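Side-chain contact in cytochrome P450 (Zobellia galactanivorans, PDB 6G5O), which is a haem-containing member of the cytochrome P450 family, in which a buried porphyrin carries the iron centre between the helices of the fold: residues 332-335 against 336-340. Numbering follows the deposited sequence.
Sequences GATH and ARQIL. With HEM (protoporphyrin IX containing Fe), chain C.
Thr334 O takes two hydrogen bonds from Gln338. Gln338 N donates a hydrogen bond to Thr334 O at 3.1 Å, as is usual in a helix. The side-chain NE2 of Gln338 reaches the same Thr334 O at 3.2 Å, from the opposite face of the carbonyl plane and with a bent N-H...O angle of 136°. A chi2 of -28° folds the Gln338 amide back beside Thr334. There NE2 lies 4.0 Å from Thr334 CG2, and the two side chains run alongside each other. Arg337 N donates to Ala333 O at 2.8 Å. The Arg337 chain runs extended past Ala333 O, with CG 3.2 Å from this oxygen. One face of its guanidinium covers Ala333 CB, with NH1 3.8 Å from that carbon. On another side of the helix, Ile339 CG1 lies over a face of the His335 ring, and Ile339 CD1 approaches His335 NE2 at 3.6 Å. A haem methyl, CMC, sits at the edge of this ring. Gly332 comes still closer to the haem, with its CA 3.5 Å from C3C. Residues 333-340 form the first two turns of helix 333-350, the L helix of the P450 fold, which starts beside the porphyrin. Arg337 forms a salt bridge with Glu258 on helix 253-264, and His335 ND1 is hydrogen-bonded to Tyr99. Ile339 packs against helices 122-139 and 223-238, while Gln338 touches helix 97-117.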
ATOM      1  N   GLY A 332       7.829   0.721   1.728  1.00 18.10           N
ATOM      2  CA  GLY A 332       7.188   2.052   1.684  1.00 18.33           C
ATOM      3  C   GLY A 332       6.480   2.482   2.966  1.00 19.44           C
ATOM      4  O   GLY A 332       5.862   3.559   3.023  1.00 18.59           O
ATOM      5  N   ALA A 333       6.565   1.656   4.017  1.00 21.09           N
ATOM      6  CA  ALA A 333       5.746   1.854   5.200  1.00 20.36           C
ATOM      7  C   ALA A 333       6.053   3.178   5.891  1.00 21.89           C
ATOM      8  O   ALA A 333       5.137   3.902   6.332  1.00 19.69           O
ATOM      9  CB  ALA A 333       5.919   0.699   6.159  1.00 21.87           C
ATOM     10  N   THR A 334       7.342   3.497   5.959  1.00 23.47           N
ATOM     11  CA  THR A 334       7.798   4.732   6.549  1.00 24.02           C
ATOM     12  C   THR A 334       7.281   5.996   5.805  1.00 25.02           C
ATOM     13  O   THR A 334       6.770   6.959   6.423  1.00 24.55           O
ATOM     14  CB  THR A 334       9.329   4.763   6.579  1.00 26.54           C
ATOM     15  OG1 THR A 334       9.831   3.586   7.205  1.00 28.54           O
ATOM     16  CG2 THR A 334       9.823   5.965   7.408  1.00 27.65           C
ATOM     17  N   HIS A 335       7.410   5.981   4.488  1.00 23.65           N
ATOM     18  CA  HIS A 335       6.865   7.048   3.640  1.00 22.95           C
ATOM     19  C   HIS A 335       5.359   7.240   3.856  1.00 22.95           C
ATOM     20  O   HIS A 335       4.848   8.379   4.101  1.00 24.26           O
ATOM     21  CB  HIS A 335       7.152   6.694   2.166  1.00 23.75           C
ATOM     22  CG  HIS A 335       6.683   7.720   1.193  1.00 22.12           C
ATOM     23  ND1 HIS A 335       7.220   8.994   1.137  1.00 22.05           N
ATOM     24  CD2 HIS A 335       5.730   7.661   0.239  1.00 20.90           C
ATOM     25  CE1 HIS A 335       6.589   9.671   0.201  1.00 21.87           C
ATOM     26  NE2 HIS A 335       5.689   8.885  -0.361  1.00 20.96           N
ATOM     27  N   ALA A 336       4.655   6.108   3.817  1.00 23.14           N
ATOM     28  CA  ALA A 336       3.211   6.089   3.954  1.00 23.14           C
ATOM     29  C   ALA A 336       2.750   6.603   5.318  1.00 24.16           C
ATOM     30  O   ALA A 336       1.770   7.370   5.432  1.00 22.63           O
ATOM     31  CB  ALA A 336       2.706   4.685   3.736  1.00 22.95           C
ATOM     32  N   ARG A 337       3.430   6.134   6.363  1.00 22.96           N
ATOM     33  CA  ARG A 337       3.107   6.588   7.694  1.00 23.11           C
ATOM     34  C   ARG A 337       3.275   8.094   7.873  1.00 23.70           C
ATOM     35  O   ARG A 337       2.481   8.734   8.566  1.00 23.64           O
ATOM     36  CB  ARG A 337       3.970   5.888   8.725  1.00 22.28           C
ATOM     37  CG  ARG A 337       3.528   4.480   9.021  1.00 20.95           C
ATOM     38  CD  ARG A 337       4.617   3.780   9.828  1.00 21.64           C
ATOM     39  NE  ARG A 337       4.151   2.492  10.268  1.00 21.96           N
ATOM     40  CZ  ARG A 337       4.868   1.373  10.268  1.00 22.56           C
ATOM     41  NH1 ARG A 337       6.127   1.343   9.851  1.00 23.06           N
ATOM     42  NH2 ARG A 337       4.278   0.267  10.675  1.00 23.00           N
ATOM     43  N   GLN A 338       4.318   8.658   7.286  1.00 24.94           N
ATOM     44  CA  GLN A 338       4.519  10.090   7.400  1.00 25.92           C
ATOM     45  C   GLN A 338       3.437  10.874   6.657  1.00 28.01           C
ATOM     46  O   GLN A 338       2.954  11.938   7.146  1.00 23.14           O
ATOM     47  CB  GLN A 338       5.871  10.511   6.897  1.00 26.11           C
ATOM     48  CG  GLN A 338       7.103   9.949   7.568  1.00 27.85           C
ATOM     49  CD  GLN A 338       6.930   9.584   9.007  1.00 30.49           C
ATOM     50  OE1 GLN A 338       6.545  10.407   9.822  1.00 29.83           O
ATOM     51  NE2 GLN A 338       7.242   8.313   9.333  1.00 35.55           N
ATOM     52  N   ILE A 339       3.058  10.364   5.485  1.00 25.43           N
ATOM     53  CA  ILE A 339       1.977  10.981   4.727  1.00 25.98           C
ATOM     54  C   ILE A 339       0.736  11.074   5.607  1.00 27.01           C
ATOM     55  O   ILE A 339       0.139  12.127   5.750  1.00 27.21           O
ATOM     56  CB  ILE A 339       1.616  10.150   3.475  1.00 23.84           C
ATOM     57  CG1 ILE A 339       2.591  10.478   2.334  1.00 23.53           C
ATOM     58  CG2 ILE A 339       0.216  10.461   3.001  1.00 25.03           C
ATOM     59  CD1 ILE A 339       2.479   9.557   1.153  1.00 23.04           C
ATOM     60  N   LEU A 340       0.360   9.946   6.184  1.00 27.60           N
ATOM     61  CA  LEU A 340      -0.859   9.852   6.943  1.00 28.72           C
ATOM     62  C   LEU A 340      -0.831  10.571   8.299  1.00 27.87           C
ATOM     63  O   LEU A 340      -1.874  11.160   8.669  1.00 23.95           O
ATOM     64  CB  LEU A 340      -1.244   8.376   7.100  1.00 31.93           C
ATOM     65  CG  LEU A 340      -1.599   7.681   5.797  1.00 31.18           C
ATOM     66  CD1 LEU A 340      -1.717   6.184   5.991  1.00 33.77           C
ATOM     67  CD2 LEU A 340      -2.912   8.243   5.227  1.00 34.77           C
TER
HETATM   68  CHA HEM C 401       5.473  -4.696   0.318  1.00 18.88           C
HETATM   69  CHB HEM C 401       1.284  -2.802   1.799  1.00 19.82           C
HETATM   70  CHC HEM C 401       2.767   1.588   0.486  1.00 20.18           C
HETATM   71  CHD HEM C 401       6.642  -0.362  -1.539  1.00 19.21           C
HETATM   72  C1A HEM C 401       4.214  -4.548   0.855  1.00 19.44           C
HETATM   73  C2A HEM C 401       3.432  -5.605   1.406  1.00 20.26           C
HETATM   74  C3A HEM C 401       2.295  -5.063   1.814  1.00 19.80           C
HETATM   75  C4A HEM C 401       2.309  -3.680   1.525  1.00 21.18           C
HETATM   76  CMA HEM C 401       1.198  -5.829   2.477  1.00 22.17           C
HETATM   77  CAA HEM C 401       3.794  -7.079   1.581  1.00 23.75           C
HETATM   78  CBA HEM C 401       3.709  -7.792   0.240  1.00 26.26           C
HETATM   79  CGA HEM C 401       4.158  -9.232   0.354  1.00 30.25           C
HETATM   80  O1A HEM C 401       4.544  -9.814  -0.656  1.00 30.69           O
HETATM   81  O2A HEM C 401       4.175  -9.857   1.430  1.00 30.72           O
HETATM   82  C1B HEM C 401       1.330  -1.442   1.569  1.00 18.35           C
HETATM   83  C2B HEM C 401       0.327  -0.574   2.044  1.00 19.74           C
HETATM   84  C3B HEM C 401       0.715   0.689   1.662  1.00 20.87           C
HETATM   85  C4B HEM C 401       2.022   0.511   0.955  1.00 19.42           C
HETATM   86  CMB HEM C 401      -0.930  -0.972   2.757  1.00 20.54           C
HETATM   87  CAB HEM C 401       0.146   2.017   1.881  1.00 22.72           C
HETATM   88  CBB HEM C 401      -0.846   2.304   2.701  1.00 25.57           C
HETATM   89  C1C HEM C 401       3.958   1.461  -0.180  1.00 20.54           C
HETATM   90  C2C HEM C 401       4.625   2.493  -0.837  1.00 20.90           C
HETATM   91  C3C HEM C 401       5.708   1.933  -1.468  1.00 21.01           C
HETATM   92  C4C HEM C 401       5.687   0.551  -1.149  1.00 20.55           C
HETATM   93  CMC HEM C 401       4.250   3.941  -0.850  1.00 22.16           C
HETATM   94  CAC HEM C 401       6.747   2.604  -2.261  1.00 22.33           C
HETATM   95  CBC HEM C 401       6.837   3.896  -2.558  1.00 22.76           C
HETATM   96  C1D HEM C 401       6.642  -1.705  -1.126  1.00 18.24           C
HETATM   97  C2D HEM C 401       7.749  -2.619  -1.459  1.00 19.17           C
HETATM   98  C3D HEM C 401       7.453  -3.819  -0.933  1.00 19.33           C
HETATM   99  C4D HEM C 401       6.129  -3.647  -0.325  1.00 18.33           C
HETATM  100  CMD HEM C 401       8.985  -2.222  -2.191  1.00 17.99           C
HETATM  101  CAD HEM C 401       8.298  -5.078  -1.011  1.00 20.49           C
HETATM  102  CBD HEM C 401       9.158  -5.375   0.229  1.00 19.58           C
HETATM  103  CGD HEM C 401      10.023  -6.631   0.003  1.00 21.83           C
HETATM  104  O1D HEM C 401       9.778  -7.430  -0.968  1.00 25.16           O
HETATM  105  O2D HEM C 401      11.010  -6.923   0.762  1.00 20.64           O
HETATM  106  NA  HEM C 401       3.485  -3.370   0.894  1.00 19.16           N
HETATM  107  NB  HEM C 401       2.293  -0.774   0.931  1.00 18.67           N
HETATM  108  NC  HEM C 401       4.580   0.282  -0.391  1.00 18.91           N
HETATM  109  ND  HEM C 401       5.722  -2.373  -0.448  1.00 19.42           N
HETATM  110 FE   HEM C 401       4.093  -1.630   0.224  1.00 22.50          FE
HETATM  111  O   HOH W   1       2.838  -2.085  -1.588  1.00 32.98           O